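Local coordinates for BamaA.19900.a (Balamuthia mandrillaris, PDB 6VZZ), which binds glucose and, as a glucokinase of the actin-like ATPase superfamily, probably phosphorylates it at the 6-hydroxyl with ATP as phosphate donor, at residues Tyr257-Ser262 with His312-Arg318; Leu266-Tyr270 with Leu287-Ala293; Tyr37-Val41 with Leu386-Arg390. All blocks are in the same frame, centred on the assembly; numbering follows the deposited sequence.

Interaction 1: residues Tyr257-Ser262 with His312-Arg318; sequences YEDIVS and HFKFLMR. With BGC (beta-D-glucopyranose), chain B.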
loop_
_atom_site.group_PDB
_atom_site.type_symbol
_atom_site.label_atom_id
_atom_site.label_comp_id
_atom_site.label_asym_id
_atom_site.label_seq_id
_atom_site.Cartn_x
_atom_site.Cartn_y
_atom_site.Cartn_z
ATOM N N TYR A 257 -11.911 2.991 -7.281
ATOM C CA TYR A 257 -11.771 1.835 -8.161
ATOM C C TYR A 257 -12.963 0.897 -8.013
ATOM O O TYR A 257 -13.442 0.333 -9.007
ATOM C CB TYR A 257 -10.461 1.096 -7.880
ATOM C CG TYR A 257 -9.261 1.666 -8.612
ATOM C CD1 TYR A 257 -9.075 1.435 -9.971
ATOM C CD2 TYR A 257 -8.307 2.432 -7.945
ATOM C CE1 TYR A 257 -7.978 1.953 -10.641
ATOM C CE2 TYR A 257 -7.217 2.948 -8.609
ATOM C CZ TYR A 257 -7.055 2.711 -9.959
ATOM O OH TYR A 257 -5.960 3.226 -10.628
ATOM N N GLU A 258 -13.484 0.753 -6.783
ATOM C CA GLU A 258 -14.645 -0.101 -6.544
ATOM C C GLU A 258 -15.896 0.414 -7.253
ATOM O O GLU A 258 -16.827 -0.365 -7.497
ATOM C CB GLU A 258 -14.909 -0.231 -5.040
ATOM C CG GLU A 258 -16.009 -1.233 -4.693
ATOM C CD GLU A 258 -16.190 -1.442 -3.195
ATOM O OE1 GLU A 258 -15.271 -1.988 -2.553
ATOM O OE2 GLU A 258 -17.253 -1.057 -2.655
ATOM N N ASP A 259 -15.941 1.696 -7.611
ATOM C CA ASP A 259 -17.110 2.184 -8.328
ATOM C C ASP A 259 -17.178 1.644 -9.748
ATOM O O ASP A 259 -18.227 1.766 -10.398
ATOM C CB ASP A 259 -17.130 3.714 -8.319
ATOM C CG ASP A 259 -17.358 4.281 -6.920
ATOM O OD1 ASP A 259 -18.027 3.601 -6.106
ATOM O OD2 ASP A 259 -16.879 5.402 -6.630
ATOM N N ILE A 260 -16.098 1.031 -10.235
ATOM C CA ILE A 260 -16.104 0.323 -11.502
ATOM C C ILE A 260 -15.844 -1.168 -11.313
ATOM O O ILE A 260 -16.531 -2.009 -11.913
ATOM C CB ILE A 260 -15.073 0.938 -12.471
ATOM C CG1 ILE A 260 -15.542 2.318 -12.936
ATOM C CG2 ILE A 260 -14.790 0.020 -13.649
ATOM C CD1 ILE A 260 -14.535 3.023 -13.830
ATOM N N VAL A 261 -14.892 -1.509 -10.448
ATOM C CA VAL A 261 -14.419 -2.877 -10.307
ATOM C C VAL A 261 -15.231 -3.545 -9.209
ATOM O O VAL A 261 -14.744 -3.753 -8.093
ATOM C CB VAL A 261 -12.907 -2.915 -10.011
ATOM C CG1 VAL A 261 -12.378 -4.339 -10.081
ATOM C CG2 VAL A 261 -12.164 -2.004 -10.969
ATOM N N SER A 262 -16.477 -3.885 -9.530
ATOM C CA SER A 262 -17.401 -4.536 -8.609
ATOM C C SER A 262 -18.623 -4.944 -9.412
ATOM O O SER A 262 -18.753 -4.600 -10.589
ATOM C CB SER A 262 -17.799 -3.625 -7.447
ATOM O OG SER A 262 -18.550 -2.533 -7.932
ATOM N N HIS A 312 -14.272 -2.809 -17.071
ATOM C CA HIS A 312 -14.271 -3.383 -15.730
ATOM C C HIS A 312 -12.910 -3.989 -15.412
ATOM O O HIS A 312 -12.247 -3.600 -14.445
ATOM C CB HIS A 312 -15.392 -4.424 -15.646
ATOM C CG HIS A 312 -15.464 -5.161 -14.350
ATOM N ND1 HIS A 312 -15.855 -4.564 -13.171
ATOM C CD2 HIS A 312 -15.239 -6.463 -14.056
ATOM C CE1 HIS A 312 -15.848 -5.464 -12.203
ATOM N NE2 HIS A 312 -15.475 -6.624 -12.713
ATOM N N PHE A 313 -12.446 -4.903 -16.267
ATOM C CA PHE A 313 -11.176 -5.565 -16.010
ATOM C C PHE A 313 -9.996 -4.652 -16.279
ATOM O O PHE A 313 -8.931 -4.826 -15.671
ATOM C CB PHE A 313 -11.069 -6.840 -16.832
ATOM C CG PHE A 313 -11.504 -8.047 -16.084
ATOM C CD1 PHE A 313 -10.760 -8.504 -15.009
ATOM C CD2 PHE A 313 -12.667 -8.707 -16.416
ATOM C CE1 PHE A 313 -11.157 -9.610 -14.293
ATOM C CE2 PHE A 313 -13.068 -9.817 -15.697
ATOM C CZ PHE A 313 -12.312 -10.267 -14.634
ATOM N N LYS A 314 -10.159 -3.675 -17.173
ATOM C CA LYS A 314 -9.093 -2.703 -17.381
ATOM C C LYS A 314 -8.763 -1.978 -16.084
ATOM O O LYS A 314 -7.591 -1.831 -15.719
ATOM C CB LYS A 314 -9.485 -1.714 -18.476
ATOM C CG LYS A 314 -8.420 -0.669 -18.738
ATOM C CD LYS A 314 -8.380 -0.250 -20.199
ATOM C CE LYS A 314 -9.445 0.777 -20.521
ATOM N NZ LYS A 314 -9.204 1.428 -21.855
ATOM N N PHE A 315 -9.787 -1.545 -15.349
ATOM C CA PHE A 315 -9.511 -0.818 -14.117
ATOM C C PHE A 315 -9.031 -1.744 -13.014
ATOM O O PHE A 315 -8.276 -1.311 -12.138
ATOM C CB PHE A 315 -10.734 -0.024 -13.674
ATOM C CG PHE A 315 -10.850 1.303 -14.354
ATOM C CD1 PHE A 315 -11.412 1.399 -15.622
ATOM C CD2 PHE A 315 -10.364 2.451 -13.748
ATOM C CE1 PHE A 315 -11.501 2.625 -16.268
ATOM C CE2 PHE A 315 -10.448 3.672 -14.379
ATOM C CZ PHE A 315 -11.021 3.766 -15.644
ATOM N N LEU A 316 -9.433 -3.016 -13.040
ATOM C CA LEU A 316 -8.807 -3.977 -12.136
ATOM C C LEU A 316 -7.313 -4.091 -12.425
ATOM O O LEU A 316 -6.494 -4.100 -11.501
ATOM C CB LEU A 316 -9.481 -5.345 -12.251
ATOM C CG LEU A 316 -8.748 -6.453 -11.483
ATOM C CD1 LEU A 316 -8.883 -6.251 -9.987
ATOM C CD2 LEU A 316 -9.249 -7.819 -11.886
ATOM N N MET A 317 -6.938 -4.149 -13.706
ATOM C CA MET A 317 -5.521 -4.195 -14.043
ATOM C C MET A 317 -4.799 -2.906 -13.655
ATOM O O MET A 317 -3.609 -2.944 -13.333
ATOM C CB MET A 317 -5.337 -4.474 -15.535
ATOM C CG MET A 317 -5.731 -5.873 -15.976
ATOM S SD MET A 317 -4.704 -7.161 -15.238
ATOM C CE MET A 317 -5.868 -7.969 -14.154
ATOM N N ARG A 318 -5.488 -1.758 -13.676
ATOM C CA ARG A 318 -4.802 -0.505 -13.361
ATOM C C ARG A 318 -4.487 -0.390 -11.872
ATOM O O ARG A 318 -3.396 0.059 -11.500
ATOM C CB ARG A 318 -5.627 0.692 -13.815
ATOM C CG ARG A 318 -4.910 2.009 -13.606
ATOM C CD ARG A 318 -5.553 3.113 -14.429
ATOM N NE ARG A 318 -5.844 2.637 -15.774
ATOM C CZ ARG A 318 -6.663 3.241 -16.630
ATOM N NH1 ARG A 318 -6.877 2.701 -17.821
ATOM N NH2 ARG A 318 -7.280 4.365 -16.289
HETATM C C2 BGC B . -14.626 -3.375 1.775
HETATM C C3 BGC B . -13.466 -4.303 2.101
HETATM C C4 BGC B . -13.744 -5.698 1.556
HETATM C C5 BGC B . -14.065 -5.606 0.069
HETATM C C6 BGC B . -14.401 -6.932 -0.571
HETATM C C1 BGC B . -14.874 -3.403 0.275
HETATM O O1 BGC B . -15.865 -2.512 -0.088
HETATM O O2 BGC B . -14.334 -2.052 2.208
HETATM O O3 BGC B . -13.239 -4.343 3.503
HETATM O O4 BGC B . -12.599 -6.521 1.719
HETATM O O5 BGC B . -15.191 -4.737 -0.113
HETATM O O6 BGC B . -15.343 -7.655 0.194
#
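Ile260 and Val261 form the ridge that beds into helix 303-327, and Phe315 is the bump between them and Tyr257. The CD1 methyl of Ile260 sits over the middle of one face of the Phe315 ring, 3.8 Å from its centroid and 7° off the normal, a CH-pi contact. At its rim the same ring takes Tyr257, whose CE1 lies 3.9 Å from Phe315 CD2, the two side chains crossing at about a right angle. Val261 straddles the helix surface with both methyls: CG2 drops into the hollow beside Phe315 CB, 3.6 Å away, and CG1 rests on Leu316 CB. Farther along, the Tyr257 hydroxyl reaches the aliphatic part of Arg318, with OH 3.4 Å from CG, while the guanidinium turns to salt bridges with Glu356 and Glu237.

At the other end His312 swings its CG anti to the backbone N (chi1 176°), which brings the imidazole up to the loop. Its ND1 donates to Ile260 O at 2.9 Å with an N-H...O angle of 151°; the oxygen lies in the ring plane, although the donor is tilted from the carbonyl plane. Val261 centres an inverse gamma turn whose weak Ser262 N bond ends on the same oxygen.

The loop's far side carries Glu258, whose OE1 accepts a hydrogen bond from O1 of beta-D-glucopyranose at 2.6 Å; OE2 pairs with Arg264 and Asn116. The chemistry is thus divided: a greasy interlock and one imidazole bond fix the loop backbone to the helix, leaving the carboxylate directed at the sugar, and the bond to Ile260 O places a proton on His312 ND1.

Interaction 2: residues Leu266-Tyr270 with Leu287-Ala293; sequences LVITY and LDAGKIA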
loop_
_atom_site.group_PDB
_atom_site.type_symbol
_atom_site.label_atom_id
_atom_site.label_comp_id
_atom_site.label_asym_id
_atom_site.label_seq_id
_atom_site.Cartn_x
_atom_site.Cartn_y
_atom_site.Cartn_z
ATOM N N LEU A 266 -19.719 -2.963 -12.664
ATOM C CA LEU A 266 -19.951 -3.510 -13.994
ATOM C C LEU A 266 -21.336 -3.131 -14.502
ATOM O O LEU A 266 -21.511 -2.839 -15.687
ATOM C CB LEU A 266 -19.776 -5.026 -13.974
ATOM C CG LEU A 266 -20.064 -5.741 -15.295
ATOM C CD1 LEU A 266 -19.112 -5.287 -16.393
ATOM C CD2 LEU A 266 -20.008 -7.244 -15.112
ATOM N N VAL A 267 -22.328 -3.101 -13.613
ATOM C CA VAL A 267 -23.679 -2.742 -14.027
ATOM C C VAL A 267 -23.741 -1.281 -14.456
ATOM O O VAL A 267 -24.387 -0.942 -15.456
ATOM C CB VAL A 267 -24.686 -3.047 -12.899
ATOM C CG1 VAL A 267 -26.044 -2.431 -13.208
ATOM C CG2 VAL A 267 -24.812 -4.548 -12.681
ATOM N N ILE A 268 -23.083 -0.388 -13.714
ATOM C CA ILE A 268 -23.199 1.029 -14.051
ATOM C C ILE A 268 -22.359 1.361 -15.280
ATOM O O ILE A 268 -22.759 2.189 -16.106
ATOM C CB ILE A 268 -22.842 1.922 -12.843
ATOM C CG1 ILE A 268 -23.327 3.352 -13.091
ATOM C CG2 ILE A 268 -21.350 1.906 -12.538
ATOM C CD1 ILE A 268 -23.002 4.326 -11.961
ATOM N N THR A 269 -21.200 0.711 -15.439
ATOM C CA THR A 269 -20.445 0.845 -16.680
ATOM C C THR A 269 -21.261 0.355 -17.874
ATOM O O THR A 269 -21.256 0.977 -18.943
ATOM C CB THR A 269 -19.131 0.076 -16.563
ATOM O OG1 THR A 269 -18.356 0.634 -15.497
ATOM C CG2 THR A 269 -18.334 0.150 -17.861
ATOM N N TYR A 270 -21.980 -0.758 -17.696
ATOM C CA TYR A 270 -22.862 -1.272 -18.739
ATOM C C TYR A 270 -23.920 -0.246 -19.130
ATOM O O TYR A 270 -24.186 -0.045 -20.321
ATOM C CB TYR A 270 -23.513 -2.568 -18.253
ATOM C CG TYR A 270 -24.301 -3.328 -19.291
ATOM C CD1 TYR A 270 -23.679 -3.862 -20.417
ATOM C CD2 TYR A 270 -25.666 -3.539 -19.136
ATOM C CE1 TYR A 270 -24.400 -4.568 -21.368
ATOM C CE2 TYR A 270 -26.391 -4.245 -20.078
ATOM C CZ TYR A 270 -25.755 -4.756 -21.192
ATOM O OH TYR A 270 -26.475 -5.459 -22.127
ATOM N N LEU A 287 -30.034 -6.266 -17.098
ATOM C CA LEU A 287 -29.202 -7.380 -16.677
ATOM C C LEU A 287 -28.442 -7.039 -15.397
ATOM O O LEU A 287 -28.086 -5.884 -15.144
ATOM C CB LEU A 287 -28.223 -7.750 -17.790
ATOM C CG LEU A 287 -28.842 -8.060 -19.155
ATOM C CD1 LEU A 287 -27.768 -8.124 -20.233
ATOM C CD2 LEU A 287 -29.627 -9.360 -19.094
ATOM N N ASP A 288 -28.205 -8.061 -14.576
ATOM C CA ASP A 288 -27.373 -7.888 -13.400
ATOM C C ASP A 288 -25.928 -8.249 -13.747
ATOM O O ASP A 288 -25.619 -8.685 -14.859
ATOM C CB ASP A 288 -27.918 -8.702 -12.221
ATOM C CG ASP A 288 -27.871 -10.211 -12.450
ATOM O OD1 ASP A 288 -27.306 -10.672 -13.462
ATOM O OD2 ASP A 288 -28.407 -10.949 -11.596
ATOM N N ALA A 289 -25.031 -8.071 -12.777
ATOM C CA ALA A 289 -23.604 -8.198 -13.057
ATOM C C ALA A 289 -23.275 -9.544 -13.692
ATOM O O ALA A 289 -22.469 -9.614 -14.626
ATOM C CB ALA A 289 -22.800 -7.996 -11.773
ATOM N N GLY A 290 -23.905 -10.618 -13.214
ATOM C CA GLY A 290 -23.550 -11.944 -13.693
ATOM C C GLY A 290 -23.904 -12.156 -15.151
ATOM O O GLY A 290 -23.109 -12.713 -15.916
ATOM N N LYS A 291 -25.097 -11.712 -15.562
ATOM C CA LYS A 291 -25.501 -11.887 -16.953
ATOM C C LYS A 291 -24.646 -11.033 -17.884
ATOM O O LYS A 291 -24.266 -11.481 -18.972
ATOM C CB LYS A 291 -26.987 -11.560 -17.115
ATOM N N ILE A 292 -24.328 -9.803 -17.474
ATOM C CA ILE A 292 -23.421 -8.968 -18.258
ATOM C C ILE A 292 -22.086 -9.678 -18.446
ATOM O O ILE A 292 -21.543 -9.742 -19.557
ATOM C CB ILE A 292 -23.240 -7.596 -17.583
ATOM C CG1 ILE A 292 -24.593 -6.919 -17.379
ATOM C CG2 ILE A 292 -22.312 -6.716 -18.408
ATOM C CD1 ILE A 292 -24.531 -5.695 -16.502
ATOM N N ALA A 293 -21.551 -10.245 -17.359
ATOM C CA ALA A 293 -20.249 -10.902 -17.411
ATOM C C ALA A 293 -20.280 -12.146 -18.294
ATOM O O ALA A 293 -19.352 -12.380 -19.073
ATOM C CB ALA A 293 -19.790 -11.259 -16.000
#
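Ile292 pushes into helix 263-276 between Leu266 and Tyr270, one turn apart on that helix. Its CG1 lies over one face of the Tyr270 ring, offset toward the rim, 4.1 Å from the centroid in a CH-pi contact, and CD1 continues to Tyr270 CD2 at 3.6 Å. The other branch, CG2, points between the two neighbours, 3.7 Å from Tyr270 CD1 and also touching Leu266 CG. With CG1 anti to the carbonyl carbon of Ile292 (chi1 -56°), that branch is set over the ring while CG2 turns toward Leu266.

Beside this centre, Leu266 CD2 reaches Ala289 O at 3.5 Å and also touches the CB of Ala293, so it spans one turn of the second helix. Val267 CG2 fits against the start of that helix, 3.5 Å from Ala289 N. At the other end Leu287 CD1 meets the phenolic tip of Tyr270, 3.5 Å from OH; the hydroxyl itself is hydrogen-bonded to Leu284 O, which probably helps to hold the ring in place against Ile292.

One layer out, Asp288 is the N-cap of helix 289-295: its OD1 accepts from Lys291 N at 3.2 Å with an angle of 168°, securing the first turn that presents Ala289 and Ile292. Behind Leu266 stand Met309 and His312 of helix 303-327, and Met309 also touches Ala293.

The axes of segments 266-270 and 289-293 approach to 9.7 Å, with 63° between their directions. This is an apolar crossing of two helices, one of them N-capped by an aspartate, backed by helix 303-327 in this actin-like kinase.

Interaction 3: residues Tyr37-Val41 with Leu386-Arg390; sequences YYVGV and LYVAR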
loop_
_atom_site.group_PDB
_atom_site.type_symbol
_atom_site.label_atom_id
_atom_site.label_comp_id
_atom_site.label_asym_id
_atom_site.label_seq_id
_atom_site.Cartn_x
_atom_site.Cartn_y
_atom_site.Cartn_z
ATOM N N TYR A 37 -14.799 -28.379 18.009
ATOM C CA TYR A 37 -15.026 -27.884 16.656
ATOM C C TYR A 37 -15.063 -26.363 16.651
ATOM O O TYR A 37 -15.209 -25.715 17.693
ATOM C CB TYR A 37 -16.321 -28.429 16.051
ATOM C CG TYR A 37 -17.592 -27.886 16.642
ATOM C CD1 TYR A 37 -18.140 -28.447 17.790
ATOM C CD2 TYR A 37 -18.274 -26.833 16.036
ATOM C CE1 TYR A 37 -19.320 -27.966 18.329
ATOM C CE2 TYR A 37 -19.461 -26.336 16.572
ATOM C CZ TYR A 37 -19.976 -26.912 17.721
ATOM O OH TYR A 37 -21.149 -26.449 18.273
ATOM N N TYR A 38 -14.932 -25.795 15.454
ATOM C CA TYR A 38 -14.750 -24.359 15.308
ATOM C C TYR A 38 -15.688 -23.800 14.244
ATOM O O TYR A 38 -16.064 -24.493 13.293
ATOM C CB TYR A 38 -13.289 -24.045 14.983
ATOM C CG TYR A 38 -12.350 -24.550 16.052
ATOM C CD1 TYR A 38 -11.932 -25.878 16.067
ATOM C CD2 TYR A 38 -11.903 -23.710 17.067
ATOM C CE1 TYR A 38 -11.090 -26.355 17.055
ATOM C CE2 TYR A 38 -11.056 -24.179 18.061
ATOM C CZ TYR A 38 -10.653 -25.503 18.049
ATOM O OH TYR A 38 -9.809 -25.977 19.025
ATOM N N VAL A 39 -16.066 -22.531 14.423
ATOM C CA VAL A 39 -17.009 -21.837 13.552
ATOM C C VAL A 39 -16.253 -20.857 12.670
ATOM O O VAL A 39 -15.401 -20.106 13.154
ATOM C CB VAL A 39 -18.089 -21.093 14.364
ATOM C CG1 VAL A 39 -18.998 -20.282 13.431
ATOM C CG2 VAL A 39 -18.898 -22.066 15.192
ATOM N N GLY A 40 -16.571 -20.853 11.385
ATOM C CA GLY A 40 -16.036 -19.859 10.468
ATOM C C GLY A 40 -17.158 -19.201 9.695
ATOM O O GLY A 40 -18.115 -19.862 9.287
ATOM N N VAL A 41 -17.037 -17.888 9.497
ATOM C CA VAL A 41 -18.076 -17.105 8.838
ATOM C C VAL A 41 -17.443 -16.205 7.788
ATOM O O VAL A 41 -16.431 -15.545 8.054
ATOM C CB VAL A 41 -18.891 -16.257 9.832
ATOM C CG1 VAL A 41 -20.072 -15.596 9.119
ATOM C CG2 VAL A 41 -19.372 -17.113 10.969
ATOM N N LEU A 386 -11.348 -20.281 9.553
ATOM C CA LEU A 386 -11.224 -21.478 10.376
ATOM C C LEU A 386 -9.794 -21.679 10.862
ATOM O O LEU A 386 -9.580 -22.256 11.929
ATOM C CB LEU A 386 -11.717 -22.703 9.610
ATOM C CG LEU A 386 -13.236 -22.833 9.527
ATOM C CD1 LEU A 386 -13.640 -23.913 8.545
ATOM C CD2 LEU A 386 -13.821 -23.131 10.898
ATOM N N TYR A 387 -8.808 -21.199 10.108
ATOM C CA TYR A 387 -7.440 -21.220 10.605
ATOM C C TYR A 387 -7.285 -20.306 11.821
ATOM O O TYR A 387 -6.702 -20.704 12.837
ATOM C CB TYR A 387 -6.487 -20.822 9.481
ATOM C CG TYR A 387 -5.074 -20.566 9.928
ATOM C CD1 TYR A 387 -4.208 -21.619 10.199
ATOM C CD2 TYR A 387 -4.596 -19.266 10.067
ATOM C CE1 TYR A 387 -2.907 -21.383 10.610
ATOM C CE2 TYR A 387 -3.300 -19.019 10.474
ATOM C CZ TYR A 387 -2.461 -20.080 10.745
ATOM O OH TYR A 387 -1.174 -19.834 11.153
ATOM N N VAL A 388 -7.831 -19.090 11.749
ATOM C CA VAL A 388 -7.756 -18.161 12.873
ATOM C C VAL A 388 -8.551 -18.673 14.074
ATOM O O VAL A 388 -8.109 -18.553 15.223
ATOM C CB VAL A 388 -8.249 -16.771 12.442
ATOM C CG1 VAL A 388 -8.271 -15.844 13.648
ATOM C CG2 VAL A 388 -7.382 -16.219 11.312
ATOM N N ALA A 389 -9.740 -19.234 13.836
ATOM C CA ALA A 389 -10.597 -19.642 14.942
ATOM C C ALA A 389 -9.932 -20.669 15.842
ATOM O O ALA A 389 -10.325 -20.807 17.006
ATOM C CB ALA A 389 -11.914 -20.204 14.413
ATOM N N ARG A 390 -8.938 -21.395 15.330
ATOM C CA ARG A 390 -8.258 -22.413 16.119
ATOM C C ARG A 390 -7.263 -21.829 17.113
ATOM O O ARG A 390 -6.849 -22.541 18.034
ATOM C CB ARG A 390 -7.563 -23.412 15.192
ATOM C CG ARG A 390 -8.541 -24.274 14.407
ATOM C CD ARG A 390 -7.805 -25.293 13.572
ATOM N NE ARG A 390 -8.664 -26.380 13.117
ATOM C CZ ARG A 390 -9.222 -26.452 11.910
ATOM N NH1 ARG A 390 -9.976 -27.496 11.604
ATOM N NH2 ARG A 390 -9.026 -25.494 11.003
#
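Tyr38 packs against Ala389 and Arg390 where the last helix of the chain, 380-389, lies on the mixed sheet that contains strand 37-43, a helix-on-sheet layer of the actin-like ATPase fold. From the strand, Tyr38 CB meets the methyl of Ala389, CB to CB 4.1 Å. CG and CD1 come next, and both lie under Arg390 CG, at 4.2 and 4.1 Å. Along the ring's other flank CD2 comes to 3.3 Å from Ala389 O, which approaches obliquely from the same side of the ring as Arg390, and CE2 passes on to Arg390 CA at 3.8 Å. CG stands anti to the carbonyl carbon of Tyr38 (chi1 -59°), which turns the ring toward Ala389 and Arg390.

Leu386, one turn back on the helix, packs on the next part of the strand. Its CD2 rests on the peptides around Gly40, 3.6 Å from Gly40 N, with Tyr38 O also beside it. Gly40 has no side chain to stand between the strand and Leu386, so CD2 lies directly on the backbone. Ala389 CB fills the space over Val39 O, while the Val39 side chain faces away, toward Leu52 and Ala97.

The extended Arg390 chain carries its guanidinium past the tyrosine, and NH1 is hydrogen-bonded to Arg54 O on neighbouring strand 47-54. Over the ring itself lies a methylene rather than the charge: Arg390 CG sits 4.0 Å from the Tyr38 centroid, 7° off the normal, in a CH-pi contact.

How the interactions relate
Interactions 1 and 2 form one continuous block, their centres 13 Å apart. Helix 303-327 links them: His312 CB is 3.9 Å from Leu266 CD1, so the residue that holds the 257-262 loop also backs the helix crossing. Asp259 O and Ile268 CG2 touch at 3.8 Å on another flank. Of the three, interaction 1 alone includes a sugar-pocket residue, Glu258. Interaction 3 is across the chain's centre, 32 Å from interaction 1 between centres and about 17 Å at nearest atoms, and joins the chain's first strand to its last helix. Glucose is also bound by Asn145, at the end of strand 141-145 in the sheet of interaction 3, and by Asp146 just after it.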